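Phosphodiesterase (Trypanosoma brucei brucei, PDB 5H2Q) belongs to the phosphodiesterase family of the HD clan, an all-helical fold modelled here with zinc and magnesium ions and the ligand LLI. Local coordinates at residues A[51-54]-A[55-58]; A[181-184]-A[185-189]; A[205-208]-A[209-213]; A[312-315]-A[316-319]. All coordinates share one frame; numbering follows the deposited sequence.

How the contacts relate
From the N terminus the four contacts follow one another in series; none nests in another or crosses it, and each joins neighbouring residues and not distant parts of the chain. Contact 1 lies along helix 43-58. Contact 2 is the turn where the loop after helix 159-172 enters helix 185-200. Contact 3 sits at the start of the next helix, 207-217, across the centre of the chain from contact 1, about 31 Å between centres. Contact 4 turns the chain from helix 290-312 into helix 318-334. Contacts 3 and 4 come nearest, about 8 Å between closest atoms, and Leu314 of contact 4 packs on Tyr214 of helix 207-217.

Contact 1 (A[51-54]-A[55-58]); sequences AYRL and LLGS
Tyr52 and Leu56 meet one turn apart on helix 43-58, an alpha helix of the usual i to i+4 bonding. In the backbone, Leu56 N reaches Tyr52 O at 2.9 Å and nearly straight, and Leu55 N holds Ala51 O at 3.0 Å. The next two bonds are more bent: Gly57 N comes to Arg53 O from above the carbonyl plane, and the bond from Ser58 N to Leu54 O is weak.

The apolar part is a CH-pi contact. Leu56 CD1 sits over one face of the Tyr52 ring, 3.9 Å from its centroid, and its nearest ring atom is Tyr52 CZ at 3.5 Å. With CG of Tyr52 anti to the backbone N (chi1 -178°), the ring lies beside the carbonyl carbon, on the side of Leu56. Both side chains also pack on Asp68 of helix 68-80.

Among the charged and polar groups, Tyr52 CE2 stands over the centre of one face of the Arg53 guanidinium, 3.8 Å from Arg53 CZ, while Arg53 NH1 bonds Leu17 O. Ser58 OG bonds Leu60 N ahead of it in the chain and donates back to Leu55 O at 2.6 Å.

Contact 2 (A[181-184]-A[185-189]); sequences GGLE and GAERT
Glu184, Leu183 and Arg188 carry this loop-to-helix junction, where the chain leaves an irregular run and enters the first turn of helix 185-200. Glu184 does most of its work through the backbone. Its carbonyl oxygen faces the start of the helix and takes Arg188 N at 3.3 Å, with the N-H pointing well at the oxygen although the donor stands far above the carbonyl plane. Glu187 N adds a weak bond to the same oxygen, so two amides of the opening turn share one acceptor. Gly185, with its positive phi of 46°, turns the chain as it comes to the helix.

A water bridges Glu184 and Glu187: it accepts from Glu184 N at 3.0 Å and donates to Glu187 OE1 at 2.6 Å, tying the amide to a carboxylate three residues on.

Leu183 is the buried member. Its CB rests against Arg188 CB at 4.0 Å, and its CD2 methyl comes within 4.0 Å of Glu187 OE1, the two side chains crossing at about a right angle. Beyond the turn, Leu183 and Glu187 both lean on Leu116 of helix 115-127.

Arg188 runs back along the loop. CG lies anti to the backbone N (chi1 -167°) and the chain stays extended to NE, which carries the guanidinium past Leu183 toward Gly181. Its NH1 forms a salt bridge with Asp178 and a weak bond to Phe180 O. On the way, Arg188 CD passes 3.7 Å from Leu183 O.

Contact 3 (A[205-208]-A[209-213]); sequences ARHS and EFLEK
At the N-terminal end of helix 207-217, where Arg206 holds the N-cap position, Arg206 reaches forward to Glu209 and Phe210 on the first turn. The salt bridge to Glu209 is side-on and two-pronged: Arg206 NE donates to Glu209 OE1 at 3.0 Å and Arg206 NH2 to Glu209 OE2 at 2.9 Å, both almost straight. Each oxygen lies in the guanidinium plane but is approached from above the carboxylate plane, because the two flat groups are turned 40° apart. A bend at chi3 (67°) turns the guanidinium toward Glu209.

Phe210 comes up against one face of the same guanidinium. Its CE2 is 3.4 Å from Arg206 CZ, over the centre of the group, and with the planes 55° apart the ring meets it obliquely and not as a parallel stack. The carboxylate at its edge and Phe210 CE2 over its face probably limit the guanidinium's rotation.

Behind the side chains, the backbone settles into helix: Phe210 N bonds Arg206 O at 3.0 Å, then Leu211 N bonds His207 O and Glu212 N bonds Ser208 O. A water bonds Ala205 O, Ser208 OG and Glu209 N, the last at 2.9 Å.

His207 bonds Lys239 through ND1, and the side chain of His207 is about 6 Å from the bound LLI, while Phe210 packs on Met232 of helix 227-242. The whole is a helix N-terminus whose i to i+3 arginine-glutamate salt bridge and i to i+4 arginine-phenylalanine contact span the opening turn.

Contact 4 (A[312-315]-A[316-319]); sequences ACLQ and GMQW
Leu314 turns its CG anti to its own carbonyl carbon (chi1 -52°), and in Met317 a chi1 of -85° followed by an extended chi2 (172°) places SD beside Leu314 CD1; the two side chains lie next to each other and point the same way. They touch at Leu314 CD1 and Met317 SD, 3.8 Å apart, a plain apolar contact between a methyl and a thioether sulfur. Both are buried: Leu314 packs on Ile309 and Tyr214, Met317 on Phe306 and Phe103, and both reach Val109.

The backbone below sets their spacing. Met317 N donates to Leu314 O at 2.9 Å, the amide lying above the carbonyl plane. Gln318 N follows with a weak bond to Gln315 O at 3.3 Å. Each bond spans three residues, not the four of an alpha helix. Met317 CB comes 3.5 Å from Leu314 O.

The two glutamines lie on the outer side of this bend. Gln315, kinked at chi2, sends NE2 back to Val310 O and ties the turn to the helix before it, while Gln318 bonds Asp322 through NE2 along helix 318-334. This is a short 3-10 turn between consecutive helices, carrying the chain from helix 290-312 into helix 318-334 of the all-helical fold.

Contact 1 (A[51-54]-A[55-58])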
ATOM      1  N   ALA A  51     -12.850   0.035  -2.928  1.00 12.22           N
ATOM      2  CA  ALA A  51     -12.416   0.766  -1.749  1.00 12.55           C
ATOM      3  C   ALA A  51     -13.619   1.435  -1.046  1.00 15.46           C
ATOM      4  O   ALA A  51     -13.748   1.364   0.166  1.00 12.87           O
ATOM      5  CB  ALA A  51     -11.391   1.807  -2.153  1.00 13.30           C
ATOM      6  N   TYR A  52     -14.538   2.002  -1.833  1.00 12.58           N
ATOM      7  CA  TYR A  52     -15.719   2.693  -1.295  1.00 12.06           C
ATOM      8  C   TYR A  52     -16.621   1.735  -0.515  1.00 14.93           C
ATOM      9  O   TYR A  52     -16.922   2.007   0.640  1.00 13.18           O
ATOM     10  CB  TYR A  52     -16.480   3.356  -2.457  1.00 12.73           C
ATOM     11  CG  TYR A  52     -17.710   4.144  -2.061  1.00 13.11           C
ATOM     12  CD1 TYR A  52     -17.602   5.301  -1.292  1.00 14.06           C
ATOM     13  CD2 TYR A  52     -18.964   3.815  -2.572  1.00 15.46           C
ATOM     14  CE1 TYR A  52     -18.724   6.048  -0.948  1.00 15.74           C
ATOM     15  CE2 TYR A  52     -20.097   4.551  -2.229  1.00 16.46           C
ATOM     16  CZ  TYR A  52     -19.968   5.678  -1.433  1.00 20.11           C
ATOM     17  OH  TYR A  52     -21.080   6.402  -1.087  1.00 22.65           O
ATOM     18  N   ARG A  53     -17.014   0.606  -1.133  1.00 12.87           N
ATOM     19  CA  ARG A  53     -17.879  -0.372  -0.487  1.00 12.88           C
ATOM     20  C   ARG A  53     -17.203  -1.096   0.654  1.00 16.32           C
ATOM     21  O   ARG A  53     -17.860  -1.396   1.653  1.00 16.40           O
ATOM     22  CB  ARG A  53     -18.474  -1.341  -1.518  1.00 12.82           C
ATOM     23  CG  ARG A  53     -19.375  -0.678  -2.543  1.00 18.13           C
ATOM     24  CD  ARG A  53     -20.531   0.054  -1.876  1.00 19.23           C
ATOM     25  NE  ARG A  53     -21.330   0.835  -2.821  1.00 27.88           N
ATOM     26  CZ  ARG A  53     -22.416   1.528  -2.486  1.00 48.01           C
ATOM     27  NH1 ARG A  53     -23.094   2.196  -3.410  1.00 38.13           N
ATOM     28  NH2 ARG A  53     -22.836   1.553  -1.227  1.00 32.20           N
ATOM     29  N   LEU A  54     -15.896  -1.361   0.541  1.00 12.69           N
ATOM     30  CA  LEU A  54     -15.175  -1.999   1.648  1.00 13.08           C
ATOM     31  C   LEU A  54     -15.235  -1.107   2.893  1.00 16.77           C
ATOM     32  O   LEU A  54     -15.600  -1.564   3.975  1.00 14.94           O
ATOM     33  CB  LEU A  54     -13.716  -2.235   1.256  1.00 13.65           C
ATOM     34  CG  LEU A  54     -12.828  -2.902   2.298  1.00 18.44           C
ATOM     35  CD1 LEU A  54     -13.236  -4.391   2.517  1.00 18.98           C
ATOM     36  CD2 LEU A  54     -11.384  -2.798   1.895  1.00 16.19           C
ATOM     37  N   LEU A  55     -14.915   0.177   2.713  1.00 13.12           N
ATOM     38  CA  LEU A  55     -14.890   1.121   3.824  0.50 12.65           C
ATOM     39  C   LEU A  55     -16.298   1.440   4.352  1.00 16.20           C
ATOM     40  O   LEU A  55     -16.514   1.380   5.556  1.00 14.95           O
ATOM     41  CB  LEU A  55     -14.090   2.369   3.441  0.50 13.03           C
ATOM     42  CG  LEU A  55     -12.547   2.283   3.566  0.50 18.16           C
ATOM     43  CD1 LEU A  55     -11.962   0.986   2.984  0.50 18.04           C
ATOM     44  CD2 LEU A  55     -11.878   3.487   2.929  0.50 20.63           C
ATOM     45  N   LEU A  56     -17.271   1.715   3.476  1.00 14.34           N
ATOM     46  CA  LEU A  56     -18.628   1.988   4.012  1.00 15.63           C
ATOM     47  C   LEU A  56     -19.187   0.739   4.713  1.00 19.27           C
ATOM     48  O   LEU A  56     -19.871   0.853   5.735  1.00 19.67           O
ATOM     49  CB  LEU A  56     -19.603   2.399   2.888  1.00 16.71           C
ATOM     50  CG  LEU A  56     -19.612   3.828   2.421  1.00 22.83           C
ATOM     51  CD1 LEU A  56     -20.825   4.065   1.523  1.00 23.40           C
ATOM     52  CD2 LEU A  56     -19.612   4.839   3.583  1.00 22.30           C
ATOM     53  N   GLY A  57     -18.855  -0.442   4.166  1.00 16.02           N
ATOM     54  CA  GLY A  57     -19.313  -1.728   4.671  1.00 17.67           C
ATOM     55  C   GLY A  57     -18.860  -2.010   6.083  1.00 22.84           C
ATOM     56  O   GLY A  57     -19.583  -2.662   6.837  1.00 23.88           O
ATOM     57  N   SER A  58     -17.676  -1.484   6.453  1.00 18.14           N
ATOM     58  CA  SER A  58     -17.040  -1.645   7.762  1.00 17.97           C
ATOM     59  C   SER A  58     -17.746  -0.854   8.843  1.00 20.88           C
ATOM     60  O   SER A  58     -17.727  -1.283   9.993  1.00 22.16           O
ATOM     61  CB  SER A  58     -15.569  -1.238   7.718  1.00 18.62           C
ATOM     62  OG  SER A  58     -15.350   0.158   7.588  1.00 19.09           O
TER

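Contact 2 (A[181-184]-A[185-189])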
ATOM      1  N   GLY A 181     -12.262  15.179   8.530  1.00 18.43           N
ATOM      2  CA  GLY A 181     -13.033  16.384   8.808  1.00 18.53           C
ATOM      3  C   GLY A 181     -14.026  16.267   9.951  1.00 22.44           C
ATOM      4  O   GLY A 181     -14.392  17.288  10.523  1.00 21.65           O
ATOM      5  N   GLY A 182     -14.432  15.036  10.290  1.00 17.81           N
ATOM      6  CA  GLY A 182     -15.379  14.734  11.372  1.00 18.38           C
ATOM      7  C   GLY A 182     -14.723  14.523  12.727  1.00 20.96           C
ATOM      8  O   GLY A 182     -15.415  14.368  13.740  1.00 19.93           O
ATOM      9  N   LEU A 183     -13.382  14.562  12.758  1.00 19.73           N
ATOM     10  CA  LEU A 183     -12.557  14.432  13.969  1.00 19.31           C
ATOM     11  C   LEU A 183     -12.160  15.786  14.542  1.00 26.10           C
ATOM     12  O   LEU A 183     -12.109  16.777  13.828  1.00 25.38           O
ATOM     13  CB  LEU A 183     -11.272  13.625  13.695  1.00 17.66           C
ATOM     14  CG  LEU A 183     -11.460  12.266  13.023  1.00 19.20           C
ATOM     15  CD1 LEU A 183     -10.085  11.642  12.674  1.00 17.86           C
ATOM     16  CD2 LEU A 183     -12.226  11.327  13.928  1.00 19.56           C
ATOM     17  N   GLU A 184     -11.821  15.810  15.830  1.00 25.85           N
ATOM     18  CA  GLU A 184     -11.376  17.037  16.481  1.00 27.33           C
ATOM     19  C   GLU A 184     -10.223  16.763  17.414  1.00 34.35           C
ATOM     20  O   GLU A 184      -9.969  15.600  17.748  1.00 35.40           O
ATOM     21  CB  GLU A 184     -12.539  17.760  17.202  1.00 28.81           C
ATOM     22  CG  GLU A 184     -13.381  16.892  18.129  1.00 40.22           C
ATOM     23  CD  GLU A 184     -14.494  17.587  18.897  1.00 66.93           C
ATOM     24  OE1 GLU A 184     -14.948  17.010  19.913  1.00 68.50           O
ATOM     25  OE2 GLU A 184     -14.919  18.692  18.489  1.00 60.45           O
ATOM     26  N   GLY A 185      -9.535  17.835  17.812  1.00 30.84           N
ATOM     27  CA  GLY A 185      -8.433  17.810  18.774  1.00 30.99           C
ATOM     28  C   GLY A 185      -7.385  16.737  18.595  1.00 33.11           C
ATOM     29  O   GLY A 185      -6.842  16.566  17.497  1.00 32.12           O
ATOM     30  N   ALA A 186      -7.101  16.000  19.686  1.00 28.42           N
ATOM     31  CA  ALA A 186      -6.085  14.950  19.682  1.00 28.09           C
ATOM     32  C   ALA A 186      -6.340  13.893  18.606  1.00 27.28           C
ATOM     33  O   ALA A 186      -5.373  13.365  18.052  1.00 24.36           O
ATOM     34  CB  ALA A 186      -5.997  14.290  21.054  1.00 29.18           C
ATOM     35  N   GLU A 187      -7.636  13.591  18.315  1.00 22.88           N
ATOM     36  CA  GLU A 187      -8.029  12.589  17.309  1.00 22.11           C
ATOM     37  C   GLU A 187      -7.633  13.008  15.910  1.00 22.87           C
ATOM     38  O   GLU A 187      -7.006  12.231  15.181  1.00 21.47           O
ATOM     39  CB  GLU A 187      -9.522  12.235  17.418  1.00 23.20           C
ATOM     40  CG  GLU A 187      -9.771  11.329  18.620  1.00 31.12           C
ATOM     41  CD  GLU A 187     -11.050  10.514  18.617  1.00 43.08           C
ATOM     42  OE1 GLU A 187     -11.993  10.885  17.885  1.00 34.71           O
ATOM     43  OE2 GLU A 187     -11.115   9.512  19.366  1.00 31.64           O
ATOM     44  N   ARG A 188      -7.947  14.246  15.549  1.00 19.66           N
ATOM     45  CA  ARG A 188      -7.571  14.779  14.248  1.00 19.02           C
ATOM     46  C   ARG A 188      -6.034  14.797  14.100  1.00 21.54           C
ATOM     47  O   ARG A 188      -5.506  14.400  13.056  1.00 21.82           O
ATOM     48  CB  ARG A 188      -8.153  16.175  14.075  1.00 22.20           C
ATOM     49  CG  ARG A 188      -8.072  16.639  12.650  1.00 23.72           C
ATOM     50  CD  ARG A 188      -8.880  17.883  12.405  1.00 26.78           C
ATOM     51  NE  ARG A 188      -8.318  18.620  11.279  1.00 22.28           N
ATOM     52  CZ  ARG A 188      -8.598  18.387  10.001  1.00 24.84           C
ATOM     53  NH1 ARG A 188      -9.469  17.431   9.663  1.00 16.84           N
ATOM     54  NH2 ARG A 188      -8.023  19.110   9.051  1.00 20.99           N
ATOM     55  N   THR A 189      -5.316  15.217  15.168  1.00 17.02           N
ATOM     56  CA  THR A 189      -3.848  15.242  15.168  1.00 16.02           C
ATOM     57  C   THR A 189      -3.301  13.841  15.007  1.00 19.40           C
ATOM     58  O   THR A 189      -2.398  13.665  14.200  1.00 18.39           O
ATOM     59  CB  THR A 189      -3.290  15.947  16.424  1.00 21.32           C
ATOM     60  OG1 THR A 189      -3.800  17.276  16.454  1.00 22.45           O
ATOM     61  CG2 THR A 189      -1.775  15.993  16.446  1.00 22.15           C
TER
HETATM   62  O   HOH W   1     -12.740  13.378  17.414  1.00 24.52           O

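Contact 3 (A[205-208]-A[209-213])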
ATOM      1  N   ALA A 205      14.270   1.534   1.812  1.00 17.82           N
ATOM      2  CA  ALA A 205      15.639   1.783   2.263  1.00 19.42           C
ATOM      3  C   ALA A 205      15.639   1.714   3.805  1.00 23.50           C
ATOM      4  O   ALA A 205      16.670   1.413   4.402  1.00 22.68           O
ATOM      5  CB  ALA A 205      16.125   3.141   1.789  1.00 20.47           C
ATOM      6  N   ARG A 206      14.450   1.928   4.450  1.00 21.06           N
ATOM      7  CA  ARG A 206      14.289   1.876   5.909  1.00 21.11           C
ATOM      8  C   ARG A 206      13.621   0.574   6.375  1.00 21.85           C
ATOM      9  O   ARG A 206      13.180   0.501   7.528  1.00 22.94           O
ATOM     10  CB  ARG A 206      13.509   3.108   6.412  1.00 22.34           C
ATOM     11  CG  ARG A 206      14.116   4.468   6.016  1.00 21.67           C
ATOM     12  CD  ARG A 206      13.323   5.656   6.533  1.00 25.11           C
ATOM     13  NE  ARG A 206      13.379   5.750   7.993  1.00 27.46           N
ATOM     14  CZ  ARG A 206      12.603   6.529   8.733  1.00 34.66           C
ATOM     15  NH1 ARG A 206      11.701   7.317   8.162  1.00 25.54           N
ATOM     16  NH2 ARG A 206      12.707   6.516  10.056  1.00 27.44           N
ATOM     17  N   HIS A 207      13.496  -0.433   5.490  1.00 18.05           N
ATOM     18  CA  HIS A 207      12.822  -1.688   5.820  1.00 18.57           C
ATOM     19  C   HIS A 207      13.295  -2.327   7.130  1.00 24.49           C
ATOM     20  O   HIS A 207      12.481  -2.593   8.021  1.00 23.58           O
ATOM     21  CB  HIS A 207      12.917  -2.678   4.665  1.00 18.86           C
ATOM     22  CG  HIS A 207      12.409  -4.042   4.986  1.00 22.29           C
ATOM     23  ND1 HIS A 207      11.039  -4.324   5.001  1.00 23.70           N
ATOM     24  CD2 HIS A 207      13.091  -5.166   5.317  1.00 23.25           C
ATOM     25  CE1 HIS A 207      10.948  -5.614   5.294  1.00 23.84           C
ATOM     26  NE2 HIS A 207      12.159  -6.156   5.509  1.00 23.71           N
ATOM     27  N   SER A 208      14.605  -2.639   7.215  1.00 21.91           N
ATOM     28  CA  SER A 208      15.166  -3.281   8.418  1.00 22.19           C
ATOM     29  C   SER A 208      15.074  -2.392   9.663  1.00 26.00           C
ATOM     30  O   SER A 208      14.916  -2.905  10.778  1.00 26.62           O
ATOM     31  CB  SER A 208      16.611  -3.708   8.161  1.00 27.26           C
ATOM     32  OG  SER A 208      17.429  -2.570   7.934  1.00 37.88           O
ATOM     33  N   GLU A 209      15.159  -1.068   9.476  1.00 21.74           N
ATOM     34  CA  GLU A 209      15.041  -0.089  10.552  1.00 20.85           C
ATOM     35  C   GLU A 209      13.643  -0.229  11.211  1.00 25.87           C
ATOM     36  O   GLU A 209      13.563  -0.543  12.401  1.00 24.61           O
ATOM     37  CB  GLU A 209      15.268   1.316  10.012  1.00 22.22           C
ATOM     38  CG  GLU A 209      15.226   2.395  11.065  1.00 26.89           C
ATOM     39  CD  GLU A 209      15.060   3.793  10.514  1.00 41.91           C
ATOM     40  OE1 GLU A 209      15.474   4.046   9.358  1.00 32.87           O
ATOM     41  OE2 GLU A 209      14.563   4.654  11.271  1.00 31.83           O
ATOM     42  N   PHE A 210      12.552  -0.063  10.421  1.00 20.11           N
ATOM     43  CA  PHE A 210      11.202  -0.231  10.978  1.00 19.62           C
ATOM     44  C   PHE A 210      10.927  -1.608  11.533  1.00 26.25           C
ATOM     45  O   PHE A 210      10.318  -1.697  12.605  1.00 26.51           O
ATOM     46  CB  PHE A 210      10.134   0.150   9.958  1.00 19.87           C
ATOM     47  CG  PHE A 210      10.035   1.641   9.861  1.00 20.35           C
ATOM     48  CD1 PHE A 210       9.244   2.363  10.753  1.00 20.91           C
ATOM     49  CD2 PHE A 210      10.723   2.335   8.872  1.00 20.39           C
ATOM     50  CE1 PHE A 210       9.153   3.756  10.662  1.00 21.21           C
ATOM     51  CE2 PHE A 210      10.619   3.724   8.773  1.00 22.02           C
ATOM     52  CZ  PHE A 210       9.842   4.427   9.674  1.00 19.40           C
ATOM     53  N   LEU A 211      11.344  -2.680  10.808  1.00 22.92           N
ATOM     54  CA  LEU A 211      11.148  -4.066  11.233  1.00 24.30           C
ATOM     55  C   LEU A 211      11.829  -4.350  12.579  1.00 29.67           C
ATOM     56  O   LEU A 211      11.175  -4.854  13.483  1.00 28.17           O
ATOM     57  CB  LEU A 211      11.583  -5.104  10.166  1.00 24.02           C
ATOM     58  CG  LEU A 211      11.512  -6.605  10.600  1.00 28.19           C
ATOM     59  CD1 LEU A 211      10.083  -7.014  10.994  1.00 28.21           C
ATOM     60  CD2 LEU A 211      12.049  -7.532   9.533  1.00 32.39           C
ATOM     61  N   GLU A 212      13.119  -4.031  12.707  1.00 28.13           N
ATOM     62  CA  GLU A 212      13.825  -4.317  13.957  1.00 28.81           C
ATOM     63  C   GLU A 212      13.357  -3.407  15.113  1.00 35.19           C
ATOM     64  O   GLU A 212      13.281  -3.895  16.246  1.00 33.88           O
ATOM     65  CB  GLU A 212      15.356  -4.330  13.767  1.00 29.85           C
ATOM     66  CG  GLU A 212      15.842  -5.450  12.840  1.00 35.74           C
ATOM     67  CD  GLU A 212      15.504  -6.903  13.140  1.00 48.85           C
ATOM     68  OE1 GLU A 212      15.374  -7.687  12.171  1.00 51.33           O
ATOM     69  OE2 GLU A 212      15.381  -7.269  14.331  1.00 40.46           O
ATOM     70  N   LYS A 213      12.946  -2.142  14.823  1.00 33.05           N
ATOM     71  CA  LYS A 213      12.407  -1.231  15.839  1.00 33.26           C
ATOM     72  C   LYS A 213      11.102  -1.794  16.432  1.00 37.39           C
ATOM     73  O   LYS A 213      10.882  -1.697  17.645  1.00 38.88           O
ATOM     74  CB  LYS A 213      12.195   0.191  15.295  1.00 35.81           C
ATOM     75  CG  LYS A 213      11.939   1.218  16.395  1.00 44.56           C
ATOM     76  CD  LYS A 213      11.630   2.621  15.888  1.00 50.43           C
ATOM     77  CE  LYS A 213      11.155   3.484  17.038  1.00 55.09           C
ATOM     78  NZ  LYS A 213      10.801   4.863  16.612  1.00 60.29           N
TER
HETATM   79  O   HOH W   2      16.847   0.017   7.361  1.00 34.46           O

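Contact 4 (A[312-315]-A[316-319])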
ATOM      1  N   ALA A 312       6.444 -12.751  16.770  1.00 27.99           N
ATOM      2  CA  ALA A 312       6.529 -11.813  17.893  1.00 27.74           C
ATOM      3  C   ALA A 312       5.184 -11.367  18.472  1.00 33.04           C
ATOM      4  O   ALA A 312       5.127 -10.991  19.651  1.00 31.42           O
ATOM      5  CB  ALA A 312       7.343 -10.592  17.509  1.00 28.37           C
ATOM      6  N   CYS A 313       4.122 -11.332  17.638  1.00 29.73           N
ATOM      7  CA  CYS A 313       2.854 -10.762  18.087  1.00 29.30           C
ATOM      8  C   CYS A 313       1.654 -11.099  17.219  1.00 31.25           C
ATOM      9  O   CYS A 313       0.578 -11.285  17.768  1.00 30.01           O
ATOM     10  CB  CYS A 313       3.018  -9.246  18.227  1.00 29.93           C
ATOM     11  SG  CYS A 313       1.559  -8.374  18.852  1.00 33.83           S
ATOM     12  N   LEU A 314       1.806 -11.140  15.882  1.00 27.29           N
ATOM     13  CA  LEU A 314       0.671 -11.289  14.955  1.00 25.86           C
ATOM     14  C   LEU A 314       0.334 -12.722  14.551  1.00 28.35           C
ATOM     15  O   LEU A 314       0.236 -13.030  13.362  1.00 27.57           O
ATOM     16  CB  LEU A 314       0.903 -10.391  13.711  1.00 25.79           C
ATOM     17  CG  LEU A 314       1.238  -8.922  14.005  1.00 29.72           C
ATOM     18  CD1 LEU A 314       1.355  -8.114  12.719  1.00 30.09           C
ATOM     19  CD2 LEU A 314       0.196  -8.265  14.928  1.00 31.87           C
ATOM     20  N   GLN A 315       0.030 -13.580  15.557  1.00 24.62           N
ATOM     21  CA  GLN A 315      -0.311 -14.988  15.374  1.00 24.90           C
ATOM     22  C   GLN A 315      -1.430 -15.223  14.389  1.00 26.46           C
ATOM     23  O   GLN A 315      -1.402 -16.227  13.685  1.00 26.97           O
ATOM     24  CB  GLN A 315      -0.637 -15.679  16.734  1.00 27.16           C
ATOM     25  CG  GLN A 315       0.467 -15.581  17.789  1.00 38.57           C
ATOM     26  CD  GLN A 315       1.551 -16.617  17.598  1.00 66.67           C
ATOM     27  OE1 GLN A 315       1.489 -17.730  18.136  1.00 63.45           O
ATOM     28  NE2 GLN A 315       2.590 -16.260  16.857  1.00 58.20           N
ATOM     29  N   GLY A 316      -2.403 -14.302  14.323  1.00 23.07           N
ATOM     30  CA  GLY A 316      -3.525 -14.414  13.396  1.00 21.04           C
ATOM     31  C   GLY A 316      -3.179 -14.252  11.929  1.00 22.43           C
ATOM     32  O   GLY A 316      -3.986 -14.620  11.072  1.00 20.80           O
ATOM     33  N   MET A 317      -1.964 -13.721  11.632  1.00 19.94           N
ATOM     34  CA  MET A 317      -1.461 -13.522  10.262  1.00 19.91           C
ATOM     35  C   MET A 317      -0.544 -14.683   9.801  1.00 26.25           C
ATOM     36  O   MET A 317       0.161 -14.538   8.809  1.00 25.73           O
ATOM     37  CB  MET A 317      -0.750 -12.164  10.129  1.00 20.81           C
ATOM     38  CG  MET A 317      -1.698 -10.994   9.846  1.00 22.58           C
ATOM     39  SD  MET A 317      -0.821  -9.433   9.949  1.00 23.32           S
ATOM     40  CE  MET A 317       0.176  -9.513   8.349  1.00 20.42           C
ATOM     41  N   GLN A 318      -0.611 -15.855  10.473  1.00 24.17           N
ATOM     42  CA  GLN A 318       0.197 -17.041  10.119  1.00 23.49           C
ATOM     43  C   GLN A 318       0.036 -17.489   8.643  1.00 27.23           C
ATOM     44  O   GLN A 318       1.010 -17.963   8.054  1.00 26.71           O
ATOM     45  CB  GLN A 318      -0.106 -18.196  11.114  1.00 24.90           C
ATOM     46  CG  GLN A 318       0.623 -19.537  10.852  1.00 33.09           C
ATOM     47  CD  GLN A 318       2.135 -19.429  10.873  1.00 38.28           C
ATOM     48  OE1 GLN A 318       2.735 -18.836  11.781  1.00 29.10           O
ATOM     49  NE2 GLN A 318       2.783 -20.018   9.882  1.00 37.09           N
ATOM     50  N   TRP A 319      -1.163 -17.290   8.027  1.00 22.19           N
ATOM     51  CA  TRP A 319      -1.428 -17.664   6.634  1.00 22.30           C
ATOM     52  C   TRP A 319      -0.471 -16.973   5.643  1.00 25.98           C
ATOM     53  O   TRP A 319      -0.242 -17.511   4.544  1.00 27.32           O
ATOM     54  CB  TRP A 319      -2.900 -17.402   6.243  1.00 21.55           C
ATOM     55  CG  TRP A 319      -3.169 -16.010   5.715  1.00 21.90           C
ATOM     56  CD1 TRP A 319      -2.931 -15.554   4.450  1.00 24.35           C
ATOM     57  CD2 TRP A 319      -3.714 -14.898   6.446  1.00 21.41           C
ATOM     58  NE1 TRP A 319      -3.271 -14.223   4.351  1.00 22.85           N
ATOM     59  CE2 TRP A 319      -3.783 -13.803   5.552  1.00 23.81           C
ATOM     60  CE3 TRP A 319      -4.169 -14.723   7.768  1.00 22.22           C
ATOM     61  CZ2 TRP A 319      -4.290 -12.550   5.936  1.00 23.37           C
ATOM     62  CZ3 TRP A 319      -4.663 -13.479   8.152  1.00 23.59           C
ATOM     63  CH2 TRP A 319      -4.705 -12.405   7.247  1.00 24.09           C
TER